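Side-chain contacts in putative cytoplasmic protein (Salmonella typhimurium LT2, PDB 2Q02), which is of uncharacterised function but binds zinc within a xylose isomerase-like TIM barrel and may act as an isomerase: residues L137-G142 / L195-G200; D170-H175 / E213-L218. All blocks are in the same frame, centred on the assembly; numbering follows the deposited sequence.

Contact 1 (L137-G142 / L195-G200). With ZN (zinc ion), chain E.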
loop_
_atom_site.group_PDB
_atom_site.type_symbol
_atom_site.label_atom_id
_atom_site.label_comp_id
_atom_site.label_asym_id
_atom_site.label_seq_id
_atom_site.Cartn_x
_atom_site.Cartn_y
_atom_site.Cartn_z
ATOM N N LEU A 137 2.718 6.594 5.946
ATOM C CA LEU A 137 1.477 5.858 5.821
ATOM C C LEU A 137 1.544 4.589 6.700
ATOM O O LEU A 137 2.360 3.678 6.450
ATOM C CB LEU A 137 1.225 5.493 4.348
ATOM C CG LEU A 137 0.802 6.611 3.409
ATOM C CD1 LEU A 137 0.733 6.091 1.997
ATOM C CD2 LEU A 137 -0.542 7.198 3.860
ATOM N N VAL A 138 0.708 4.557 7.743
ATOM C CA VAL A 138 0.620 3.401 8.631
ATOM C C VAL A 138 -0.384 2.418 8.070
ATOM O O VAL A 138 -1.567 2.749 7.921
ATOM C CB VAL A 138 0.172 3.819 10.029
ATOM C CG1 VAL A 138 -0.091 2.610 10.887
ATOM C CG2 VAL A 138 1.226 4.757 10.675
ATOM N N GLU A 139 0.081 1.219 7.739
ATOM C CA GLU A 139 -0.793 0.184 7.173
ATOM C C GLU A 139 -1.043 -0.921 8.182
ATOM O O GLU A 139 -0.169 -1.762 8.396
ATOM C CB GLU A 139 -0.158 -0.462 5.951
ATOM C CG GLU A 139 -0.981 -1.607 5.356
ATOM C CD GLU A 139 -0.560 -1.958 3.948
ATOM O OE1 GLU A 139 0.598 -1.668 3.593
ATOM O OE2 GLU A 139 -1.385 -2.527 3.202
ATOM N N PRO A 140 -2.223 -0.929 8.810
ATOM C CA PRO A 140 -2.605 -2.082 9.602
ATOM C C PRO A 140 -2.656 -3.383 8.774
ATOM O O PRO A 140 -3.077 -3.380 7.601
ATOM C CB PRO A 140 -4.013 -1.734 10.110
ATOM C CG PRO A 140 -4.198 -0.294 9.916
ATOM C CD PRO A 140 -3.232 0.145 8.847
ATOM N N LEU A 141 -2.202 -4.474 9.403
ATOM C CA LEU A 141 -2.244 -5.807 8.824
ATOM C C LEU A 141 -3.306 -6.598 9.542
ATOM O O LEU A 141 -3.324 -6.653 10.768
ATOM C CB LEU A 141 -0.912 -6.526 8.992
ATOM C CG LEU A 141 0.325 -5.765 8.552
ATOM C CD1 LEU A 141 1.550 -6.518 8.959
ATOM C CD2 LEU A 141 0.324 -5.515 7.066
ATOM N N GLY A 142 -4.187 -7.224 8.775
ATOM C CA GLY A 142 -5.351 -7.920 9.340
ATOM C C GLY A 142 -5.093 -9.290 9.953
ATOM O O GLY A 142 -5.965 -9.835 10.625
ATOM N N LEU A 195 -4.118 6.462 1.567
ATOM C CA LEU A 195 -4.041 5.637 0.374
ATOM C C LEU A 195 -4.863 4.386 0.570
ATOM O O LEU A 195 -5.107 3.977 1.705
ATOM C CB LEU A 195 -2.601 5.271 0.123
ATOM C CG LEU A 195 -2.246 4.395 -1.059
ATOM C CD1 LEU A 195 -2.563 5.108 -2.313
ATOM C CD2 LEU A 195 -0.751 4.048 -1.003
ATOM N N VAL A 196 -5.305 3.794 -0.537
ATOM C CA VAL A 196 -6.015 2.513 -0.490
ATOM C C VAL A 196 -5.321 1.509 -1.405
ATOM O O VAL A 196 -4.945 1.854 -2.530
ATOM C CB VAL A 196 -7.513 2.647 -0.878
ATOM C CG1 VAL A 196 -8.188 1.305 -0.879
ATOM C CG2 VAL A 196 -8.233 3.610 0.088
ATOM N N HIS A 197 -5.125 0.293 -0.881
ATOM C CA HIS A 197 -4.520 -0.814 -1.601
ATOM C C HIS A 197 -5.620 -1.830 -1.939
ATOM O O HIS A 197 -6.329 -2.320 -1.039
ATOM C CB HIS A 197 -3.439 -1.516 -0.768
ATOM C CG HIS A 197 -2.087 -0.873 -0.828
ATOM N ND1 HIS A 197 -1.020 -1.340 -0.100
ATOM C CD2 HIS A 197 -1.631 0.207 -1.507
ATOM C CE1 HIS A 197 0.040 -0.587 -0.335
ATOM N NE2 HIS A 197 -0.304 0.362 -1.183
ATOM N N LEU A 198 -5.751 -2.134 -3.235
ATOM C CA LEU A 198 -6.770 -3.021 -3.751
ATOM C C LEU A 198 -6.080 -4.269 -4.298
ATOM O O LEU A 198 -4.952 -4.222 -4.835
ATOM C CB LEU A 198 -7.583 -2.356 -4.871
ATOM C CG LEU A 198 -8.314 -1.023 -4.639
ATOM C CD1 LEU A 198 -8.927 -0.494 -5.962
ATOM C CD2 LEU A 198 -9.376 -1.171 -3.576
ATOM N N SER A 199 -6.768 -5.390 -4.103
ATOM C CA SER A 199 -6.402 -6.672 -4.671
ATOM C C SER A 199 -7.582 -7.571 -4.397
ATOM O O SER A 199 -8.374 -7.302 -3.483
ATOM C CB SER A 199 -5.115 -7.245 -4.066
ATOM O OG SER A 199 -5.358 -7.969 -2.889
ATOM N N GLY A 200 -7.714 -8.608 -5.212
ATOM C CA GLY A 200 -8.799 -9.554 -5.068
ATOM C C GLY A 200 -8.260 -10.896 -4.638
ATOM O O GLY A 200 -7.086 -11.187 -4.844
HETATM ZN ZN ZN E . -1.035 -3.059 1.183
#

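Contact 2 (D170-H175 / E213-L218). With ZN (zinc ion), chain E.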
loop_
_atom_site.group_PDB
_atom_site.type_symbol
_atom_site.label_atom_id
_atom_site.label_comp_id
_atom_site.label_asym_id
_atom_site.label_seq_id
_atom_site.Cartn_x
_atom_site.Cartn_y
_atom_site.Cartn_z
ATOM N N ASP A 170 -5.874 -1.154 3.286
ATOM C CA ASP A 170 -5.686 -2.236 2.346
ATOM C C ASP A 170 -6.905 -3.193 2.413
ATOM O O ASP A 170 -7.210 -3.747 3.477
ATOM C CB ASP A 170 -4.393 -2.919 2.733
ATOM C CG ASP A 170 -3.969 -3.938 1.757
ATOM O OD1 ASP A 170 -4.797 -4.809 1.443
ATOM O OD2 ASP A 170 -2.804 -3.869 1.326
ATOM N N THR A 171 -7.623 -3.360 1.299
ATOM C CA THR A 171 -8.898 -4.100 1.321
ATOM C C THR A 171 -8.746 -5.553 1.798
ATOM O O THR A 171 -9.660 -6.096 2.409
ATOM C CB THR A 171 -9.583 -4.138 -0.038
ATOM O OG1 THR A 171 -8.682 -4.704 -0.998
ATOM C CG2 THR A 171 -10.026 -2.735 -0.467
ATOM N N PHE A 172 -7.605 -6.169 1.517
ATOM C CA PHE A 172 -7.302 -7.499 2.024
ATOM C C PHE A 172 -7.185 -7.498 3.544
ATOM O O PHE A 172 -7.724 -8.389 4.233
ATOM C CB PHE A 172 -5.998 -8.008 1.415
ATOM C CG PHE A 172 -5.470 -9.273 2.044
ATOM C CD1 PHE A 172 -4.600 -9.221 3.123
ATOM C CD2 PHE A 172 -5.803 -10.521 1.515
ATOM C CE1 PHE A 172 -4.084 -10.412 3.681
ATOM C CE2 PHE A 172 -5.288 -11.704 2.057
ATOM C CZ PHE A 172 -4.424 -11.651 3.133
ATOM N N HIS A 173 -6.456 -6.513 4.059
ATOM C CA HIS A 173 -6.228 -6.442 5.501
ATOM C C HIS A 173 -7.504 -6.071 6.253
ATOM O O HIS A 173 -7.736 -6.583 7.348
ATOM C CB HIS A 173 -5.019 -5.567 5.848
ATOM C CG HIS A 173 -3.729 -6.162 5.383
ATOM N ND1 HIS A 173 -3.253 -7.367 5.864
ATOM C CD2 HIS A 173 -2.839 -5.752 4.448
ATOM C CE1 HIS A 173 -2.111 -7.659 5.259
ATOM N NE2 HIS A 173 -1.834 -6.692 4.403
ATOM N N HIS A 174 -8.339 -5.230 5.650
ATOM C CA HIS A 174 -9.682 -4.989 6.164
ATOM C C HIS A 174 -10.500 -6.295 6.209
ATOM O O HIS A 174 -11.203 -6.594 7.192
ATOM C CB HIS A 174 -10.412 -3.953 5.285
ATOM C CG HIS A 174 -11.843 -3.703 5.674
ATOM N ND1 HIS A 174 -12.217 -2.702 6.546
ATOM C CD2 HIS A 174 -12.992 -4.316 5.293
ATOM C CE1 HIS A 174 -13.528 -2.724 6.703
ATOM N NE2 HIS A 174 -14.023 -3.696 5.955
ATOM N N HIS A 175 -10.427 -7.072 5.131
ATOM C CA HIS A 175 -11.202 -8.301 5.038
ATOM C C HIS A 175 -10.809 -9.298 6.109
ATOM O O HIS A 175 -11.675 -9.962 6.674
ATOM C CB HIS A 175 -11.035 -8.923 3.653
ATOM C CG HIS A 175 -11.866 -10.144 3.424
ATOM N ND1 HIS A 175 -11.315 -11.398 3.267
ATOM C CD2 HIS A 175 -13.203 -10.301 3.295
ATOM C CE1 HIS A 175 -12.278 -12.273 3.043
ATOM N NE2 HIS A 175 -13.433 -11.633 3.065
ATOM N N GLU A 213 -0.116 -14.716 -0.583
ATOM C CA GLU A 213 -0.004 -15.570 -1.780
ATOM C C GLU A 213 -1.331 -15.745 -2.581
ATOM O O GLU A 213 -1.301 -16.083 -3.759
ATOM C CB GLU A 213 0.581 -16.941 -1.372
ATOM C CG GLU A 213 0.495 -18.067 -2.395
ATOM C CD GLU A 213 1.129 -17.734 -3.738
ATOM O OE1 GLU A 213 2.027 -16.867 -3.754
ATOM O OE2 GLU A 213 0.732 -18.347 -4.773
ATOM N N GLN A 214 -2.477 -15.528 -1.931
ATOM C CA GLN A 214 -3.789 -15.640 -2.586
ATOM C C GLN A 214 -4.225 -14.334 -3.244
ATOM O O GLN A 214 -5.265 -14.284 -3.893
ATOM C CB GLN A 214 -4.865 -16.056 -1.578
ATOM C CG GLN A 214 -4.826 -17.518 -1.142
ATOM C CD GLN A 214 -3.744 -17.810 -0.109
ATOM O OE1 GLN A 214 -3.742 -17.260 0.985
ATOM N NE2 GLN A 214 -2.826 -18.677 -0.461
ATOM N N ARG A 215 -3.444 -13.277 -3.077
ATOM C CA ARG A 215 -3.867 -11.965 -3.516
ATOM C C ARG A 215 -3.518 -11.772 -4.978
ATOM O O ARG A 215 -2.339 -11.645 -5.343
ATOM C CB ARG A 215 -3.255 -10.860 -2.650
ATOM C CG ARG A 215 -3.815 -10.815 -1.240
ATOM C CD ARG A 215 -3.018 -9.919 -0.371
ATOM N NE ARG A 215 -3.125 -8.539 -0.802
ATOM C CZ ARG A 215 -2.544 -7.508 -0.189
ATOM N NH1 ARG A 215 -1.799 -7.689 0.910
ATOM N NH2 ARG A 215 -2.705 -6.285 -0.682
ATOM N N ILE A 216 -4.562 -11.758 -5.801
ATOM C CA ILE A 216 -4.436 -11.529 -7.239
ATOM C C ILE A 216 -5.114 -10.190 -7.611
ATOM O O ILE A 216 -5.005 -9.224 -6.877
ATOM C CB ILE A 216 -4.953 -12.752 -8.040
ATOM C CG1 ILE A 216 -6.453 -13.021 -7.802
ATOM C CG2 ILE A 216 -4.148 -13.960 -7.647
ATOM C CD1 ILE A 216 -6.972 -14.262 -8.532
HETATM N N MSE A 217 -5.774 -10.115 -8.754
HETATM C CA MSE A 217 -6.444 -8.898 -9.161
HETATM C C MSE A 217 -7.976 -9.058 -9.079
HETATM O O MSE A 217 -8.486 -10.096 -8.623
HETATM C CB MSE A 217 -5.922 -8.481 -10.540
HETATM C CG MSE A 217 -4.476 -7.972 -10.468
HETATM SE SE MSE A 217 -4.347 -6.110 -9.713
HETATM C CE MSE A 217 -4.911 -5.179 -11.316
ATOM N N LEU A 218 -8.702 -8.008 -9.464
ATOM C CA LEU A 218 -10.148 -7.954 -9.228
ATOM C C LEU A 218 -10.901 -8.724 -10.287
ATOM O O LEU A 218 -10.666 -8.537 -11.468
ATOM C CB LEU A 218 -10.637 -6.498 -9.160
ATOM C CG LEU A 218 -9.969 -5.669 -8.042
ATOM C CD1 LEU A 218 -10.575 -4.249 -7.936
ATOM C CD2 LEU A 218 -10.046 -6.386 -6.709
HETATM ZN ZN ZN E . -1.035 -3.059 1.183
#

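Contact 1 (L137-G142 / L195-G200)
Glu139 and His197 come from strands one apart in the barrel and make no direct bond; a zinc ion joins them, taking OE2 of Glu139 at 2.1 Å and ND1 of His197 also at 2.1 Å. The two donor atoms, Glu139 OE2 and His197 ND1, stay 3.5 Å apart, and the carboxylate plane is turned 69° from the imidazole plane, so the groups meet at the metal rather than stack. Glu139 reaches in with an extended chain, CG anti to the backbone N (chi1 177°), and binds through one oxygen, OE1 staying 3.2 Å from the zinc. The side chain of His197 crosses it at about a right angle. On its far nitrogen, NE2, the imidazole is hydrogen-bonded to Glu37, a second-shell carboxylate that, with the zinc bond at ND1, should hold the ring in its rotation. Two residues earlier in each segment, Leu137 and Leu195 meet in the barrel interior: CD1 of Leu137 packs on CB of Leu195 at 3.9 Å. Asp170 and Glu245 complete the protein ligands. The three carboxylates would probably more than offset the charge of the zinc, and Glu37 would be expected to make the imidazole a stronger donor.

Contact 2 (D170-H175 / E213-L218)
Arg215 lays its side chain over one face of the Phe172 ring and carries its guanidinium on to Asp170. Its CD sits 3.6 Å from the centroid of the Phe172 ring, a CH-pi contact, while CG reaches the rim at CD2 of the same ring. The guanidinium continues nearly parallel to the phenyl plane, 11° from it, with CB of Phe172 beneath one face. A bend at chi3 (66°) lets the chain cross the ring face and still bring NH2 to Asp170. Asp170 approaches from the opposite direction with its carboxylate almost perpendicular, the planes 84° apart. NH2 of Arg215 donates to the syn lone pair of Asp170 OD2 at 3.1 Å, in a bent bond, the oxygen being tilted out of the guanidinium plane, and lies 3.3 Å from OD1, completing a salt bridge. OD2 also binds the zinc ion, whereas OD1 receives a weak capping bond from the backbone N of Phe172; the carboxylate is thus gripped by metal, arginine and helix end together. His173 stands upright to the guanidinium, its NE2 3.6 Å from Arg215 NH1, while its ND1 is hydrogen-bonded to Gly142. Further bonds to Ser199, Asp212 and Glu245 hold the arginine. Strand 166-170 delivers a metal ligand at its C-terminal end, where the next helix begins, the usual place for the active site of a TIM barrel.

How the contacts relate
Along the chain, 137-142, which begins on the end of strand 135-138, is the first half of contact 1, and strand 166-170 leads into 170-175, the first half of contact 2. Strand 193-198 then closes contact 1 through 195-200, and the loop before helix 226-235 closes contact 2 through 213-218. The segments therefore alternate, and the two closures cross rather than nest. Contact 1 bridges over strand 166-170, between the strands that flank it; contact 2 ties the helix following that middle strand to the loop beyond 193-198. They meet at the shared zinc ion, and the backbones of Gly200 and Ile216 are probably hydrogen-bonded, joining the second segments directly.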